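Local coordinates for protein cytochrome c XoxG (Methylobacterium extorquens, PDB 6ONQ) that probably carries electrons through a covalently bound heme c, taking them from lanthanide-dependent methanol dehydrogenase during methanol oxidation, at residues R89-H92 against C98-P101; P110-S115 against V161-R166; P144-G147 against N151-C154. All blocks are in the same frame, centred on the assembly; numbering follows the deposited sequence.

Interaction 1: R89-H92 against C98-P101; sequences RRYH and CHGP. With HEC (heme c), chain B.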
# COMPACT_ATOMS: atom_id res chain seq x y z
N ARG A 89 3.68 7.90 -2.82
CA ARG A 89 4.32 9.16 -2.50
C ARG A 89 4.64 9.25 -1.02
O ARG A 89 5.75 9.65 -0.64
CB ARG A 89 3.45 10.32 -2.98
CG ARG A 89 3.44 10.44 -4.51
CD ARG A 89 2.51 11.53 -5.05
NE ARG A 89 1.30 11.69 -4.26
CZ ARG A 89 0.99 12.79 -3.59
NH1 ARG A 89 1.82 13.84 -3.62
NH2 ARG A 89 -0.13 12.85 -2.88
N ARG A 90 3.70 8.85 -0.17
CA ARG A 90 3.97 8.85 1.27
C ARG A 90 5.13 7.92 1.61
O ARG A 90 5.92 8.21 2.51
CB ARG A 90 2.71 8.46 2.03
CG ARG A 90 1.53 9.32 1.68
CD ARG A 90 1.73 10.72 2.25
NE ARG A 90 0.77 11.67 1.69
CZ ARG A 90 0.68 12.94 2.04
NH1 ARG A 90 -0.23 13.73 1.48
NH2 ARG A 90 1.51 13.43 2.96
N TYR A 91 5.25 6.80 0.89
CA TYR A 91 6.35 5.88 1.15
C TYR A 91 7.69 6.51 0.82
O TYR A 91 8.62 6.48 1.63
CB TYR A 91 6.18 4.59 0.35
CG TYR A 91 7.33 3.64 0.55
CD1 TYR A 91 7.37 2.81 1.65
CD2 TYR A 91 8.38 3.60 -0.35
CE1 TYR A 91 8.43 1.94 1.85
CE2 TYR A 91 9.44 2.74 -0.16
CZ TYR A 91 9.46 1.91 0.93
OH TYR A 91 10.53 1.07 1.11
N HIS A 92 7.81 7.06 -0.39
CA HIS A 92 9.03 7.75 -0.80
C HIS A 92 9.39 8.87 0.18
O HIS A 92 10.57 9.04 0.53
CB HIS A 92 8.84 8.31 -2.21
CG HIS A 92 10.05 8.99 -2.77
ND1 HIS A 92 10.48 10.22 -2.34
CD2 HIS A 92 10.91 8.61 -3.75
CE1 HIS A 92 11.56 10.57 -3.01
NE2 HIS A 92 11.84 9.61 -3.87
N CYS A 98 14.97 4.39 5.06
CA CYS A 98 15.45 3.18 5.72
C CYS A 98 15.10 1.90 4.98
O CYS A 98 15.86 0.92 5.07
CB CYS A 98 14.88 3.10 7.13
SG CYS A 98 15.26 4.50 8.20
N HIS A 99 13.99 1.87 4.25
CA HIS A 99 13.47 0.64 3.65
C HIS A 99 13.73 0.53 2.16
O HIS A 99 13.30 -0.45 1.54
CB HIS A 99 11.97 0.52 3.91
CG HIS A 99 11.65 0.05 5.29
ND1 HIS A 99 11.90 -1.24 5.69
CD2 HIS A 99 11.18 0.70 6.38
CE1 HIS A 99 11.55 -1.38 6.96
NE2 HIS A 99 11.13 -0.21 7.40
N GLY A 100 14.42 1.51 1.58
CA GLY A 100 14.85 1.43 0.21
C GLY A 100 13.75 1.70 -0.78
O GLY A 100 12.57 1.78 -0.43
N PRO A 101 14.11 1.83 -2.05
CA PRO A 101 13.11 2.20 -3.06
C PRO A 101 12.15 1.05 -3.32
O PRO A 101 12.54 -0.12 -3.34
CB PRO A 101 13.96 2.50 -4.30
CG PRO A 101 15.41 2.30 -3.88
CD PRO A 101 15.40 1.47 -2.65
FE HEC B . 10.10 0.59 9.28
CHA HEC B . 10.46 -2.67 10.34
CHB HEC B . 7.15 -0.21 7.91
CHC HEC B . 9.65 3.86 8.31
CHD HEC B . 13.34 1.26 10.14
NA HEC B . 9.05 -1.13 9.12
C1A HEC B . 9.29 -2.35 9.70
C2A HEC B . 8.11 -3.19 9.52
C3A HEC B . 7.21 -2.49 8.84
C4A HEC B . 7.78 -1.20 8.60
CMA HEC B . 5.81 -2.92 8.38
CAA HEC B . 7.95 -4.64 9.99
CBA HEC B . 8.87 -5.48 9.12
CGA HEC B . 8.64 -6.95 9.32
O1A HEC B . 8.59 -7.41 10.49
O2A HEC B . 8.53 -7.66 8.29
NB HEC B . 8.69 1.65 8.31
C1B HEC B . 7.54 1.08 7.82
C2B HEC B . 6.75 2.09 7.17
C3B HEC B . 7.40 3.24 7.27
C4B HEC B . 8.65 2.99 7.98
CMB HEC B . 5.38 1.89 6.51
CAB HEC B . 6.78 4.53 6.66
CBB HEC B . 7.07 5.74 7.10
NC HEC B . 11.31 2.25 9.21
C1C HEC B . 10.88 3.51 8.84
C2C HEC B . 11.97 4.43 9.12
C3C HEC B . 13.00 3.73 9.61
C4C HEC B . 12.60 2.33 9.69
CMC HEC B . 11.96 5.95 8.86
CAC HEC B . 14.35 4.40 10.02
CBC HEC B . 15.50 3.79 9.80
ND HEC B . 11.61 -0.50 10.06
C1D HEC B . 12.87 -0.03 10.38
C2D HEC B . 13.60 -1.11 11.02
C3D HEC B . 12.80 -2.18 11.08
C4D HEC B . 11.53 -1.83 10.47
CMD HEC B . 15.04 -1.06 11.55
CAD HEC B . 13.17 -3.55 11.67
CBD HEC B . 12.74 -3.68 13.13
CGD HEC B . 13.11 -5.06 13.62
O1D HEC B . 13.99 -5.71 13.00
O2D HEC B . 12.54 -5.52 14.64

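Interaction 2: P110-S115 against V161-R166; sequences PALKDS and VYLRAR. With HEC (heme c), chain B.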
# COMPACT_ATOMS: atom_id res chain seq x y z
N PRO A 110 14.34 -4.09 6.60
CA PRO A 110 13.87 -5.14 5.68
C PRO A 110 13.04 -4.61 4.52
O PRO A 110 12.66 -3.45 4.44
CB PRO A 110 13.00 -6.02 6.58
CG PRO A 110 12.48 -5.07 7.60
CD PRO A 110 13.68 -4.20 7.91
N ALA A 111 12.71 -5.54 3.64
CA ALA A 111 12.10 -5.24 2.36
C ALA A 111 10.59 -5.42 2.50
O ALA A 111 10.08 -6.54 2.47
CB ALA A 111 12.67 -6.14 1.27
N LEU A 112 9.88 -4.30 2.62
CA LEU A 112 8.45 -4.34 2.88
C LEU A 112 7.64 -4.96 1.76
O LEU A 112 6.47 -5.29 1.98
CB LEU A 112 7.94 -2.93 3.18
CG LEU A 112 8.68 -2.25 4.34
CD1 LEU A 112 8.04 -0.92 4.68
CD2 LEU A 112 8.76 -3.15 5.56
N LYS A 113 8.19 -5.14 0.55
CA LYS A 113 7.40 -5.85 -0.45
C LYS A 113 7.29 -7.33 -0.09
O LYS A 113 6.32 -7.98 -0.49
CB LYS A 113 7.98 -5.68 -1.85
CG LYS A 113 9.40 -6.19 -2.03
CD LYS A 113 9.58 -6.81 -3.40
CE LYS A 113 10.53 -8.00 -3.36
NZ LYS A 113 10.80 -8.56 -4.72
N ASP A 114 8.26 -7.86 0.66
CA ASP A 114 8.14 -9.22 1.16
C ASP A 114 7.38 -9.28 2.48
O ASP A 114 6.80 -10.32 2.81
CB ASP A 114 9.53 -9.85 1.32
CG ASP A 114 10.19 -10.19 -0.02
OD1 ASP A 114 11.44 -10.10 -0.11
OD2 ASP A 114 9.47 -10.53 -0.99
N SER A 115 7.38 -8.17 3.23
CA SER A 115 6.74 -8.14 4.54
C SER A 115 5.24 -8.34 4.44
O SER A 115 4.64 -9.08 5.23
CB SER A 115 7.04 -6.81 5.24
OG SER A 115 8.33 -6.80 5.83
N VAL A 161 -1.99 -0.17 1.23
CA VAL A 161 -2.46 -0.53 -0.11
C VAL A 161 -1.30 -0.63 -1.09
O VAL A 161 -1.13 -1.64 -1.78
CB VAL A 161 -3.51 0.49 -0.58
CG1 VAL A 161 -3.80 0.31 -2.04
CG2 VAL A 161 -4.78 0.34 0.23
N TYR A 162 -0.48 0.42 -1.17
CA TYR A 162 0.67 0.41 -2.07
C TYR A 162 1.61 -0.77 -1.78
O TYR A 162 2.02 -1.50 -2.68
CB TYR A 162 1.41 1.74 -1.95
CG TYR A 162 2.78 1.69 -2.55
CD1 TYR A 162 2.95 1.49 -3.90
CD2 TYR A 162 3.92 1.78 -1.76
CE1 TYR A 162 4.19 1.41 -4.45
CE2 TYR A 162 5.17 1.71 -2.32
CZ TYR A 162 5.29 1.52 -3.67
OH TYR A 162 6.53 1.45 -4.26
N LEU A 163 1.98 -0.95 -0.51
CA LEU A 163 2.90 -2.04 -0.20
C LEU A 163 2.24 -3.41 -0.37
O LEU A 163 2.93 -4.40 -0.60
CB LEU A 163 3.44 -1.88 1.21
CG LEU A 163 4.46 -0.79 1.52
CD1 LEU A 163 4.60 -0.65 3.03
CD2 LEU A 163 5.80 -1.11 0.85
N ARG A 164 0.91 -3.47 -0.26
CA ARG A 164 0.20 -4.69 -0.61
C ARG A 164 0.30 -4.98 -2.09
O ARG A 164 0.48 -6.13 -2.50
CB ARG A 164 -1.27 -4.58 -0.20
CG ARG A 164 -1.78 -5.80 0.50
CD ARG A 164 -3.30 -5.81 0.56
NE ARG A 164 -3.77 -7.18 0.66
CZ ARG A 164 -4.98 -7.54 1.06
NH1 ARG A 164 -5.87 -6.63 1.41
NH2 ARG A 164 -5.28 -8.83 1.11
N ALA A 165 0.16 -3.95 -2.93
CA ALA A 165 0.30 -4.14 -4.37
C ALA A 165 1.71 -4.57 -4.74
O ALA A 165 1.89 -5.33 -5.70
CB ALA A 165 -0.07 -2.86 -5.11
N ARG A 166 2.72 -4.11 -4.00
CA ARG A 166 4.07 -4.61 -4.22
C ARG A 166 4.18 -6.08 -3.84
O ARG A 166 4.73 -6.88 -4.60
CB ARG A 166 5.07 -3.77 -3.42
CG ARG A 166 5.12 -2.30 -3.84
CD ARG A 166 5.86 -2.10 -5.17
NE ARG A 166 7.24 -2.54 -5.07
CZ ARG A 166 7.78 -3.51 -5.80
NH1 ARG A 166 7.06 -4.16 -6.71
NH2 ARG A 166 9.05 -3.84 -5.61
FE HEC B . 10.10 0.59 9.28
CHA HEC B . 10.46 -2.67 10.34
CHB HEC B . 7.15 -0.21 7.91
CHC HEC B . 9.65 3.86 8.31
CHD HEC B . 13.34 1.26 10.14
NA HEC B . 9.05 -1.13 9.12
C1A HEC B . 9.29 -2.35 9.70
C2A HEC B . 8.11 -3.19 9.52
C3A HEC B . 7.21 -2.49 8.84
C4A HEC B . 7.78 -1.20 8.60
CMA HEC B . 5.81 -2.92 8.38
CAA HEC B . 7.95 -4.64 9.99
CBA HEC B . 8.87 -5.48 9.12
CGA HEC B . 8.64 -6.95 9.32
O1A HEC B . 8.59 -7.41 10.49
O2A HEC B . 8.53 -7.66 8.29
NB HEC B . 8.69 1.65 8.31
C1B HEC B . 7.54 1.08 7.82
C2B HEC B . 6.75 2.09 7.17
C3B HEC B . 7.40 3.24 7.27
C4B HEC B . 8.65 2.99 7.98
CMB HEC B . 5.38 1.89 6.51
CAB HEC B . 6.78 4.53 6.66
CBB HEC B . 7.07 5.74 7.10
NC HEC B . 11.31 2.25 9.21
C1C HEC B . 10.88 3.51 8.84
C2C HEC B . 11.97 4.43 9.12
C3C HEC B . 13.00 3.73 9.61
C4C HEC B . 12.60 2.33 9.69
CMC HEC B . 11.96 5.95 8.86
CAC HEC B . 14.35 4.40 10.02
CBC HEC B . 15.50 3.79 9.80
ND HEC B . 11.61 -0.50 10.06
C1D HEC B . 12.87 -0.03 10.38
C2D HEC B . 13.60 -1.11 11.02
C3D HEC B . 12.80 -2.18 11.08
C4D HEC B . 11.53 -1.83 10.47
CMD HEC B . 15.04 -1.06 11.55
CAD HEC B . 13.17 -3.55 11.67
CBD HEC B . 12.74 -3.68 13.13
CGD HEC B . 13.11 -5.06 13.62
O1D HEC B . 13.99 -5.71 13.00
O2D HEC B . 12.54 -5.52 14.64

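Interaction 3: P144-G147 against N151-C154; sequences PAFG and NVMC. With HEC (heme c), chain B.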
# COMPACT_ATOMS: atom_id res chain seq x y z
N PRO A 144 10.92 3.21 14.28
CA PRO A 144 10.30 4.21 15.15
C PRO A 144 8.79 4.07 15.19
O PRO A 144 8.16 3.73 14.19
CB PRO A 144 10.71 5.55 14.52
CG PRO A 144 11.72 5.21 13.47
CD PRO A 144 11.51 3.80 13.07
N ALA A 145 8.21 4.37 16.35
CA ALA A 145 6.76 4.53 16.44
C ALA A 145 6.34 5.80 15.71
O ALA A 145 6.85 6.88 16.00
CB ALA A 145 6.33 4.60 17.90
N PHE A 146 5.42 5.67 14.76
CA PHE A 146 4.90 6.83 14.05
C PHE A 146 3.54 7.29 14.57
O PHE A 146 2.93 8.16 13.95
CB PHE A 146 4.77 6.54 12.56
CG PHE A 146 6.07 6.53 11.82
CD1 PHE A 146 6.85 5.39 11.78
CD2 PHE A 146 6.49 7.66 11.14
CE1 PHE A 146 8.03 5.38 11.08
CE2 PHE A 146 7.67 7.65 10.44
CZ PHE A 146 8.44 6.52 10.41
N GLY A 147 3.08 6.74 15.69
CA GLY A 147 1.74 7.06 16.17
C GLY A 147 1.47 8.55 16.34
O GLY A 147 0.39 9.03 16.00
N ASN A 151 1.12 13.19 9.85
CA ASN A 151 1.49 13.18 8.44
C ASN A 151 1.83 11.79 7.94
O ASN A 151 1.97 11.59 6.73
CB ASN A 151 2.68 14.12 8.21
CG ASN A 151 2.25 15.54 7.98
OD1 ASN A 151 1.68 15.85 6.93
ND2 ASN A 151 2.51 16.42 8.95
N VAL A 152 1.99 10.83 8.84
CA VAL A 152 2.14 9.43 8.48
C VAL A 152 0.88 8.64 8.81
O VAL A 152 0.33 7.96 7.95
CB VAL A 152 3.38 8.81 9.15
CG1 VAL A 152 3.48 7.35 8.82
CG2 VAL A 152 4.60 9.53 8.67
N MET A 153 0.38 8.75 10.04
CA MET A 153 -0.73 7.91 10.45
C MET A 153 -1.98 8.15 9.62
O MET A 153 -2.74 7.21 9.38
CB MET A 153 -1.04 8.11 11.93
CG MET A 153 0.04 7.62 12.86
SD MET A 153 0.64 5.96 12.47
CE MET A 153 -0.78 4.96 12.90
N CYS A 154 -2.20 9.38 9.16
CA CYS A 154 -3.40 9.64 8.37
C CYS A 154 -3.32 9.03 6.99
O CYS A 154 -4.32 9.05 6.27
CB CYS A 154 -3.66 11.14 8.26
SG CYS A 154 -3.89 11.97 9.84
FE HEC B . 10.10 0.59 9.28
CHA HEC B . 10.46 -2.67 10.34
CHB HEC B . 7.15 -0.21 7.91
CHC HEC B . 9.65 3.86 8.31
CHD HEC B . 13.34 1.26 10.14
NA HEC B . 9.05 -1.13 9.12
C1A HEC B . 9.29 -2.35 9.70
C2A HEC B . 8.11 -3.19 9.52
C3A HEC B . 7.21 -2.49 8.84
C4A HEC B . 7.78 -1.20 8.60
CMA HEC B . 5.81 -2.92 8.38
CAA HEC B . 7.95 -4.64 9.99
CBA HEC B . 8.87 -5.48 9.12
CGA HEC B . 8.64 -6.95 9.32
O1A HEC B . 8.59 -7.41 10.49
O2A HEC B . 8.53 -7.66 8.29
NB HEC B . 8.69 1.65 8.31
C1B HEC B . 7.54 1.08 7.82
C2B HEC B . 6.75 2.09 7.17
C3B HEC B . 7.40 3.24 7.27
C4B HEC B . 8.65 2.99 7.98
CMB HEC B . 5.38 1.89 6.51
CAB HEC B . 6.78 4.53 6.66
CBB HEC B . 7.07 5.74 7.10
NC HEC B . 11.31 2.25 9.21
C1C HEC B . 10.88 3.51 8.84
C2C HEC B . 11.97 4.43 9.12
C3C HEC B . 13.00 3.73 9.61
C4C HEC B . 12.60 2.33 9.69
CMC HEC B . 11.96 5.95 8.86
CAC HEC B . 14.35 4.40 10.02
CBC HEC B . 15.50 3.79 9.80
ND HEC B . 11.61 -0.50 10.06
C1D HEC B . 12.87 -0.03 10.38
C2D HEC B . 13.60 -1.11 11.02
C3D HEC B . 12.80 -2.18 11.08
C4D HEC B . 11.53 -1.83 10.47
CMD HEC B . 15.04 -1.06 11.55
CAD HEC B . 13.17 -3.55 11.67
CBD HEC B . 12.74 -3.68 13.13
CGD HEC B . 13.11 -5.06 13.62
O1D HEC B . 13.99 -5.71 13.00
O2D HEC B . 12.54 -5.52 14.64

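Interaction 1: R89-H92 against C98-P101
The hydroxyl of Y91 donates a hydrogen bond to the backbone carbonyl of G100, with OH and O 2.7 Å apart. The C=O...donor angle is 152°, and the donor is tilted 15° from the carbonyl plane. The G100 oxygen also lies at the edge of the Y91 ring, in its plane. CG of Y91 is anti to the backbone N (chi1 178°), which carries the ring out from helix 82-94 to the end of helix 96-99. The OH of Y91 is also 3.2 Å from O of H99, but the angle is too poor for a bond. CB of H99 lies beside the same hydroxyl, and the two side chains cross at about a right angle. H99 closes the CXXCH heme-attachment sequence of c-type cytochromes. Its NE2 binds the heme iron at 2.3 Å, and M143 supplies the other axial ligand. The ND1 of H99 is taken by the carbonyl of P110. C98 is covalently attached to the heme through SG. G100 leaves the helix with positive phi and turns its carbonyl to Y91. L159 and L163 of helix 156-167 pack on Y91, as does L112. The buried phenol therefore has its polar end satisfied by the backbone just after the axial histidine. This ties the helix before the attachment sequence to the turn after it, one residue past the axial ligand.

Interaction 2: P110-S115 against V161-R166
L112 and L163 meet through apolar atoms, with CB of L112 3.6 Å from CD2 of L163. CD1 of L163 also lies against CD1 of L112, at 3.8 Å. The second pair is K113 and R166. Their CB atoms are 3.8 Å apart, and CB of K113 lies over one face of the R166 guanidinium. K113 has CG between its backbone N and carbonyl carbon (chi1 61°), and its bent chain passes CD near NH2 of R166. The two charged ends stay apart, with K113 NZ 5.1 Å from R166 NH2. Each has its own partners. K113 forms a salt bridge with E43, and R166 bonds through NE to the carbonyl of D102 and through NH1 to that of W171. The R166 chain folds back, and its CG sits 3.8 Å above the Y162 ring plane, offset toward the rim.

The contact joins helix 112-118, beside the heme, to helix 156-167. The latter appears to be the C-terminal helix of the cytochrome c core. It also packs on helix 82-94, where V161 touches T84.

L112 faces the heme as well. Its CD1 is 3.4 Å from CHB of the heme, while CD2 lies near the neighbouring pyrrole. A111 occupies the N-cap position of helix 112-118, and its carbonyl accepts from D114 N and S115 N. One turn on, S115 OG donates to O2A of a heme propionate at 2.6 Å. R118 and K132 also form hydrogen bonds with the heme.

Interaction 3: P144-G147 against N151-C154
F146 holds CG anti to its carbonyl carbon (chi1 -75°), and V152 holds CG1 anti to its backbone N (chi1 178°). These torsions set both branches of V152 against the phenyl group. CG2 of V152 is 3.6 Å from CD2 of F146, and CG1 of V152 is 3.8 Å from the same atom. The two side chains cross obliquely, and CG2 comes to the ring at a slant. M153 meets the carbonyls of F146 and G147 and CB of F146. Its chain is bent at chi2 and chi3, which turns the sulfur back toward the loop. CG of M153 lies near both carbonyl oxygens, of F146 and of G147. SD of M153 is 3.5 Å from O of F146 and 4.2 Å from CB of F146. No hydrogen bond crosses this contact, so it is held by packing.

The loop follows strand 142-143, which supplies the axial methionine M143. It therefore belongs to the methionine side of the heme pocket of a c-type cytochrome. On this side the far edge of the F146 ring reaches the heme. CE1 and CZ of F146 are each 3.6 Å from CHC of the heme. CBB of the heme lies over one face of the ring, while the methyl CMC sits at its edge, in plane. P144 adds its CD, 3.8 Å from C3C of the heme.

Behind these residues stands helix 121-130. L128 packs on F146, and the two are also joined by backbone hydrogen bonding. Y125, L128 and A129 touch M153. V152 also packs on E94 of helix 82-94. Next to M153, C154 forms a disulfide with C193 of helix 184-193.

All three contacts touch the heme. Interactions 1 and 2 lie on the histidine side, and interaction 3 lies on the methionine side. Interactions 1 and 2 have centres about 11 Å apart and are directly joined. The joint is the probable hydrogen bond between ND1 of H99 and O of P110, 2.6 Å long. CE1 of H99 also packs on CD2 of L112 at 3.6 Å. Interaction 3 is further off. Its centre is about 14 Å from that of interaction 1, and the two meet loosely through R90 and N151. It does not touch interaction 2, whose nearest atoms are about 9 Å away. The heme bridges these two.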